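Local coordinates for beta-catenin homolog sys-1 (Caenorhabditis elegans, PDB 3C2G), which coregulates Wnt-dependent transcription as a beta-catenin that binds the TCF factor POP-1 directly, activating or repressing target genes, at residues A[228-239]-A[256-267]. Residues are numbered along the deposited sequence; the frame is centred on the assembly and turned at random.
Sequences LNAVMIGSYRLI and LIQVIIRTFDLL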
ATOM      1  N   LEU A 228       9.847  15.584   6.036  1.00 28.11           N
ATOM      2  CA  LEU A 228       8.452  15.334   5.741  1.00 27.92           C
ATOM      3  C   LEU A 228       7.608  15.193   7.009  1.00 28.86           C
ATOM      4  O   LEU A 228       6.470  15.668   7.040  1.00 28.61           O
ATOM      5  CB  LEU A 228       8.300  14.153   4.789  1.00 27.50           C
ATOM      6  CG  LEU A 228       8.790  14.487   3.365  1.00 28.95           C
ATOM      7  CD1 LEU A 228       8.671  13.287   2.426  1.00 27.86           C
ATOM      8  CD2 LEU A 228       8.046  15.716   2.785  1.00 26.72           C
ATOM      9  N   ASN A 229       8.180  14.588   8.059  1.00 29.35           N
ATOM     10  CA  ASN A 229       7.515  14.503   9.353  1.00 30.12           C
ATOM     11  C   ASN A 229       7.241  15.857   9.972  1.00 29.80           C
ATOM     12  O   ASN A 229       6.172  16.069  10.521  1.00 30.55           O
ATOM     13  CB  ASN A 229       8.297  13.639  10.355  1.00 31.30           C
ATOM     14  CG  ASN A 229       8.086  12.140  10.137  1.00 34.79           C
ATOM     15  OD1 ASN A 229       7.219  11.721   9.369  1.00 39.09           O
ATOM     16  ND2 ASN A 229       8.894  11.327  10.811  1.00 37.11           N
ATOM     17  N   ALA A 230       8.202  16.773   9.901  1.00 29.99           N
ATOM     18  CA  ALA A 230       8.017  18.085  10.522  1.00 29.71           C
ATOM     19  C   ALA A 230       6.997  18.924   9.735  1.00 30.11           C
ATOM     20  O   ALA A 230       6.287  19.738  10.314  1.00 29.93           O
ATOM     21  CB  ALA A 230       9.327  18.802  10.682  1.00 27.86           C
ATOM     22  N   VAL A 231       6.901  18.664   8.436  1.00 30.61           N
ATOM     23  CA  VAL A 231       5.924  19.310   7.571  1.00 32.84           C
ATOM     24  C   VAL A 231       4.498  18.814   7.870  1.00 34.58           C
ATOM     25  O   VAL A 231       3.566  19.619   7.976  1.00 34.61           O
ATOM     26  CB  VAL A 231       6.295  19.131   6.054  1.00 32.61           C
ATOM     27  CG1 VAL A 231       5.169  19.583   5.148  1.00 31.03           C
ATOM     28  CG2 VAL A 231       7.587  19.871   5.716  1.00 30.34           C
HETATM   29  N   MSE A 232       4.334  17.497   7.978  1.00 36.52           N
HETATM   30  CA  MSE A 232       3.092  16.880   8.463  1.00 40.15           C
HETATM   31  C   MSE A 232       2.608  17.583   9.736  1.00 36.02           C
HETATM   32  O   MSE A 232       1.461  18.003   9.837  1.00 35.90           O
HETATM   33  CB  MSE A 232       3.375  15.436   8.842  1.00 39.49           C
HETATM   34  CG  MSE A 232       2.837  14.320   7.969  1.00 44.11           C
HETATM   35 SE   MSE A 232       3.080  12.672   9.083  1.00 54.94          SE
HETATM   36  CE  MSE A 232       2.346  13.395  10.720  1.00 38.65           C
ATOM     37  N   ILE A 233       3.515  17.707  10.697  1.00 33.05           N
ATOM     38  CA  ILE A 233       3.188  18.158  12.030  1.00 31.04           C
ATOM     39  C   ILE A 233       2.960  19.659  12.102  1.00 29.89           C
ATOM     40  O   ILE A 233       2.016  20.106  12.745  1.00 30.26           O
ATOM     41  CB  ILE A 233       4.251  17.690  13.054  1.00 30.71           C
ATOM     42  CG1 ILE A 233       4.170  16.173  13.206  1.00 30.51           C
ATOM     43  CG2 ILE A 233       4.067  18.372  14.411  1.00 27.47           C
ATOM     44  CD1 ILE A 233       2.819  15.667  13.738  1.00 31.54           C
ATOM     45  N   GLY A 234       3.839  20.420  11.465  1.00 28.32           N
ATOM     46  CA  GLY A 234       3.634  21.841  11.256  1.00 27.39           C
ATOM     47  C   GLY A 234       2.287  22.169  10.631  1.00 26.91           C
ATOM     48  O   GLY A 234       1.610  23.086  11.078  1.00 27.93           O
ATOM     49  N   SER A 235       1.884  21.425   9.611  1.00 26.05           N
ATOM     50  CA  SER A 235       0.571  21.645   9.010  1.00 26.98           C
ATOM     51  C   SER A 235      -0.533  21.258   9.982  1.00 27.10           C
ATOM     52  O   SER A 235      -1.528  21.987  10.124  1.00 26.83           O
ATOM     53  CB  SER A 235       0.403  20.874   7.695  1.00 27.68           C
ATOM     54  OG  SER A 235       1.443  21.151   6.767  1.00 28.69           O
ATOM     55  N   TYR A 236      -0.362  20.121  10.663  1.00 27.28           N
ATOM     56  CA  TYR A 236      -1.366  19.695  11.626  1.00 27.26           C
ATOM     57  C   TYR A 236      -1.563  20.776  12.683  1.00 27.90           C
ATOM     58  O   TYR A 236      -2.685  21.128  13.023  1.00 27.17           O
ATOM     59  CB  TYR A 236      -1.038  18.353  12.288  1.00 26.60           C
ATOM     60  CG  TYR A 236      -2.087  18.007  13.309  1.00 24.81           C
ATOM     61  CD1 TYR A 236      -3.371  17.621  12.911  1.00 25.26           C
ATOM     62  CD2 TYR A 236      -1.828  18.138  14.667  1.00 23.09           C
ATOM     63  CE1 TYR A 236      -4.362  17.352  13.843  1.00 23.84           C
ATOM     64  CE2 TYR A 236      -2.800  17.859  15.606  1.00 24.22           C
ATOM     65  CZ  TYR A 236      -4.066  17.465  15.188  1.00 26.05           C
ATOM     66  OH  TYR A 236      -5.034  17.189  16.132  1.00 29.19           O
ATOM     67  N   ARG A 237      -0.464  21.327  13.169  1.00 28.78           N
ATOM     68  CA  ARG A 237      -0.549  22.348  14.182  1.00 31.47           C
ATOM     69  C   ARG A 237      -1.428  23.518  13.768  1.00 31.50           C
ATOM     70  O   ARG A 237      -2.094  24.105  14.608  1.00 31.95           O
ATOM     71  CB  ARG A 237       0.839  22.842  14.567  1.00 32.73           C
ATOM     72  CG  ARG A 237       1.510  21.970  15.609  1.00 37.20           C
ATOM     73  CD  ARG A 237       2.854  22.515  15.993  1.00 43.06           C
ATOM     74  NE  ARG A 237       3.153  22.166  17.378  1.00 50.73           N
ATOM     75  CZ  ARG A 237       4.153  22.679  18.091  1.00 52.96           C
ATOM     76  NH1 ARG A 237       4.980  23.572  17.551  1.00 54.51           N
ATOM     77  NH2 ARG A 237       4.325  22.292  19.349  1.00 54.80           N
ATOM     78  N   LEU A 238      -1.438  23.846  12.479  1.00 31.61           N
ATOM     79  CA  LEU A 238      -2.147  25.031  12.012  1.00 31.52           C
ATOM     80  C   LEU A 238      -3.607  24.762  11.699  1.00 31.77           C
ATOM     81  O   LEU A 238      -4.430  25.677  11.729  1.00 32.12           O
ATOM     82  CB  LEU A 238      -1.453  25.630  10.792  1.00 31.49           C
ATOM     83  CG  LEU A 238      -0.082  26.266  11.052  1.00 30.96           C
ATOM     84  CD1 LEU A 238       0.672  26.425   9.728  1.00 30.93           C
ATOM     85  CD2 LEU A 238      -0.191  27.591  11.783  1.00 24.97           C
ATOM     86  N   ILE A 239      -3.927  23.512  11.393  1.00 31.81           N
ATOM     87  CA  ILE A 239      -5.301  23.153  11.083  1.00 31.92           C
ATOM     88  C   ILE A 239      -6.049  22.601  12.299  1.00 33.79           C
ATOM     89  O   ILE A 239      -7.283  22.556  12.298  1.00 33.98           O
ATOM     90  CB  ILE A 239      -5.396  22.162   9.899  1.00 31.00           C
ATOM     91  CG1 ILE A 239      -4.863  20.785  10.263  1.00 29.54           C
ATOM     92  CG2 ILE A 239      -4.685  22.707   8.675  1.00 31.23           C
ATOM     93  CD1 ILE A 239      -5.310  19.705   9.312  1.00 26.68           C
ATOM     94  N   LEU A 256      -3.540  23.275   3.327  1.00 27.23           N
ATOM     95  CA  LEU A 256      -2.775  22.561   4.339  1.00 26.47           C
ATOM     96  C   LEU A 256      -3.176  21.091   4.430  1.00 26.59           C
ATOM     97  O   LEU A 256      -2.319  20.240   4.589  1.00 26.89           O
ATOM     98  CB  LEU A 256      -2.874  23.259   5.686  1.00 25.44           C
ATOM     99  CG  LEU A 256      -2.103  24.583   5.820  1.00 25.62           C
ATOM    100  CD1 LEU A 256      -2.394  25.238   7.151  1.00 23.82           C
ATOM    101  CD2 LEU A 256      -0.583  24.436   5.627  1.00 24.44           C
ATOM    102  N   ILE A 257      -4.465  20.794   4.289  1.00 27.16           N
ATOM    103  CA  ILE A 257      -4.929  19.418   4.309  1.00 27.35           C
ATOM    104  C   ILE A 257      -4.268  18.687   3.167  1.00 28.23           C
ATOM    105  O   ILE A 257      -3.727  17.584   3.334  1.00 28.68           O
ATOM    106  CB  ILE A 257      -6.469  19.328   4.197  1.00 27.73           C
ATOM    107  CG1 ILE A 257      -7.115  19.647   5.556  1.00 28.03           C
ATOM    108  CG2 ILE A 257      -6.923  17.936   3.697  1.00 25.96           C
ATOM    109  CD1 ILE A 257      -8.624  19.869   5.489  1.00 27.52           C
ATOM    110  N   GLN A 258      -4.302  19.328   2.003  1.00 29.21           N
ATOM    111  CA  GLN A 258      -3.718  18.779   0.779  1.00 28.69           C
ATOM    112  C   GLN A 258      -2.202  18.604   0.935  1.00 27.06           C
ATOM    113  O   GLN A 258      -1.650  17.612   0.476  1.00 27.42           O
ATOM    114  CB  GLN A 258      -4.085  19.661  -0.424  1.00 28.95           C
ATOM    115  CG  GLN A 258      -4.429  18.899  -1.719  1.00 35.08           C
ATOM    116  CD  GLN A 258      -5.606  17.902  -1.592  1.00 42.17           C
ATOM    117  OE1 GLN A 258      -6.620  18.169  -0.926  1.00 46.13           O
ATOM    118  NE2 GLN A 258      -5.469  16.750  -2.251  1.00 42.16           N
ATOM    119  N   VAL A 259      -1.540  19.543   1.602  1.00 25.89           N
ATOM    120  CA  VAL A 259      -0.126  19.394   1.910  1.00 26.71           C
ATOM    121  C   VAL A 259       0.144  18.126   2.754  1.00 27.08           C
ATOM    122  O   VAL A 259       1.112  17.405   2.514  1.00 27.05           O
ATOM    123  CB  VAL A 259       0.440  20.633   2.635  1.00 27.06           C
ATOM    124  CG1 VAL A 259       1.784  20.303   3.306  1.00 27.74           C
ATOM    125  CG2 VAL A 259       0.604  21.788   1.668  1.00 26.81           C
ATOM    126  N   ILE A 260      -0.722  17.854   3.729  1.00 26.64           N
ATOM    127  CA  ILE A 260      -0.580  16.665   4.570  1.00 25.72           C
ATOM    128  C   ILE A 260      -0.787  15.367   3.764  1.00 25.81           C
ATOM    129  O   ILE A 260      -0.044  14.393   3.923  1.00 26.32           O
ATOM    130  CB  ILE A 260      -1.564  16.727   5.753  1.00 25.23           C
ATOM    131  CG1 ILE A 260      -1.137  17.806   6.736  1.00 22.21           C
ATOM    132  CG2 ILE A 260      -1.711  15.355   6.432  1.00 24.71           C
ATOM    133  CD1 ILE A 260      -2.295  18.340   7.542  1.00 25.62           C
ATOM    134  N   ILE A 261      -1.802  15.363   2.914  1.00 25.40           N
ATOM    135  CA  ILE A 261      -2.120  14.213   2.082  1.00 26.10           C
ATOM    136  C   ILE A 261      -1.001  13.885   1.092  1.00 27.86           C
ATOM    137  O   ILE A 261      -0.628  12.729   0.933  1.00 29.71           O
ATOM    138  CB  ILE A 261      -3.478  14.402   1.362  1.00 25.70           C
ATOM    139  CG1 ILE A 261      -4.615  14.389   2.399  1.00 25.98           C
ATOM    140  CG2 ILE A 261      -3.679  13.340   0.297  1.00 22.79           C
ATOM    141  CD1 ILE A 261      -6.006  14.696   1.864  1.00 25.11           C
ATOM    142  N   ARG A 262      -0.445  14.894   0.449  1.00 28.64           N
ATOM    143  CA  ARG A 262       0.659  14.663  -0.467  1.00 29.92           C
ATOM    144  C   ARG A 262       1.947  14.265   0.262  1.00 28.47           C
ATOM    145  O   ARG A 262       2.793  13.573  -0.299  1.00 28.88           O
ATOM    146  CB  ARG A 262       0.886  15.888  -1.366  1.00 29.51           C
ATOM    147  CG  ARG A 262      -0.247  16.135  -2.392  1.00 31.66           C
ATOM    148  CD  ARG A 262       0.052  17.406  -3.201  1.00 33.90           C
ATOM    149  NE  ARG A 262      -1.023  17.807  -4.112  1.00 42.57           N
ATOM    150  CZ  ARG A 262      -0.951  17.757  -5.442  1.00 44.41           C
ATOM    151  NH1 ARG A 262       0.154  17.322  -6.044  1.00 46.66           N
ATOM    152  NH2 ARG A 262      -1.987  18.152  -6.172  1.00 43.51           N
ATOM    153  N   THR A 263       2.104  14.706   1.502  1.00 27.03           N
ATOM    154  CA  THR A 263       3.223  14.245   2.315  1.00 27.04           C
ATOM    155  C   THR A 263       3.067  12.763   2.672  1.00 27.56           C
ATOM    156  O   THR A 263       4.045  12.028   2.632  1.00 27.58           O
ATOM    157  CB  THR A 263       3.373  15.085   3.569  1.00 27.29           C
ATOM    158  OG1 THR A 263       3.662  16.434   3.186  1.00 28.65           O
ATOM    159  CG2 THR A 263       4.493  14.565   4.449  1.00 26.38           C
ATOM    160  N   PHE A 264       1.847  12.327   2.986  1.00 26.89           N
ATOM    161  CA  PHE A 264       1.591  10.910   3.204  1.00 28.11           C
ATOM    162  C   PHE A 264       1.912  10.124   1.933  1.00 29.44           C
ATOM    163  O   PHE A 264       2.589   9.099   1.987  1.00 30.85           O
ATOM    164  CB  PHE A 264       0.129  10.636   3.626  1.00 27.65           C
ATOM    165  CG  PHE A 264      -0.221  11.059   5.047  1.00 24.84           C
ATOM    166  CD1 PHE A 264       0.725  11.049   6.065  1.00 23.87           C
ATOM    167  CD2 PHE A 264      -1.533  11.432   5.362  1.00 25.24           C
ATOM    168  CE1 PHE A 264       0.372  11.414   7.374  1.00 24.97           C
ATOM    169  CE2 PHE A 264      -1.897  11.797   6.664  1.00 22.98           C
ATOM    170  CZ  PHE A 264      -0.945  11.788   7.672  1.00 24.86           C
ATOM    171  N   ASP A 265       1.423  10.602   0.795  1.00 31.02           N
ATOM    172  CA  ASP A 265       1.658   9.950  -0.497  1.00 32.06           C
ATOM    173  C   ASP A 265       3.151   9.854  -0.834  1.00 30.67           C
ATOM    174  O   ASP A 265       3.614   8.812  -1.275  1.00 30.99           O
ATOM    175  CB  ASP A 265       0.904  10.686  -1.612  1.00 34.23           C
ATOM    176  CG  ASP A 265       1.061  10.015  -2.982  1.00 40.40           C
ATOM    177  OD1 ASP A 265       0.708   8.818  -3.122  1.00 47.50           O
ATOM    178  OD2 ASP A 265       1.542  10.686  -3.924  1.00 45.16           O
ATOM    179  N   LEU A 266       3.903  10.931  -0.606  1.00 29.01           N
ATOM    180  CA  LEU A 266       5.339  10.936  -0.895  1.00 27.87           C
ATOM    181  C   LEU A 266       6.125   9.963   0.023  1.00 27.13           C
ATOM    182  O   LEU A 266       6.912   9.136  -0.467  1.00 27.33           O
ATOM    183  CB  LEU A 266       5.906  12.359  -0.853  1.00 26.70           C
ATOM    184  CG  LEU A 266       7.374  12.565  -1.236  1.00 29.23           C
ATOM    185  CD1 LEU A 266       7.732  11.937  -2.590  1.00 29.07           C
ATOM    186  CD2 LEU A 266       7.756  14.054  -1.210  1.00 28.66           C
ATOM    187  N   LEU A 267       5.890  10.036   1.332  1.00 25.11           N
ATOM    188  CA  LEU A 267       6.440   9.037   2.266  1.00 24.50           C
ATOM    189  C   LEU A 267       6.113   7.591   1.866  1.00 24.81           C
ATOM    190  O   LEU A 267       6.975   6.725   1.926  1.00 23.92           O
ATOM    191  CB  LEU A 267       5.946   9.298   3.677  1.00 23.99           C
ATOM    192  CG  LEU A 267       6.572  10.526   4.304  1.00 21.58           C
ATOM    193  CD1 LEU A 267       5.702  10.992   5.438  1.00 16.31           C
ATOM    194  CD2 LEU A 267       7.999  10.229   4.727  1.00 20.21           C
TER
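Segments 228-239 and 256-267, parts of helices 224-239 and 251-270, pack nearly antiparallel, their axes 9.2 Å apart at closest and 155° between their directions, with Met232 and Ile260 nearest in backbone register and no hydrogen bond between them. Two small hydroxyl residues, Ser235 and Thr263, face the partner helix, consistent with the close approach: Ser235 lays its CB against Ile260, 3.6 Å from CG1, and Thr263 presses its methyl CG2 on Leu228, 3.4 Å from the carbonyl O. Both hydroxyls turn back into their own helices. With OG1 anti to its carbonyl carbon (chi1 -62°), Thr263 donates to Val259 O at 2.8 Å, and the same torsion carries CG2 to Leu228 and Met232; Ser235 OG likewise donates to Val231 O. Each of these carbonyls also takes the helical N-H four residues on, from the opposite face of its plane, and thus buried polar groups are satisfied locally. Replacing Thr263 with an alanine would probably open a gap beside Leu228 and the Met232 chain, and Val259 O would lose its second donor. Towards the ends, aliphatic side chains carry most of the packing: Leu228 CD1 meets Leu266 CD2 and Leu267 CD2, while Ile239 CG2 rests 3.5 Å from Leu256 CB. In Met232, present as selenomethionine, the nearly extended chi2 (-167°) carries SE obliquely to the Phe264 ring, 3.4 Å from CE1, a Met-aromatic contact. Helix 285-292 covers Met232 and Ile260, and helix 189-198 touches Thr263 and Leu266. Such close antiparallel helix pairing, stacked against neighbouring helices, is characteristic of the armadillo domain's all-helical superhelix.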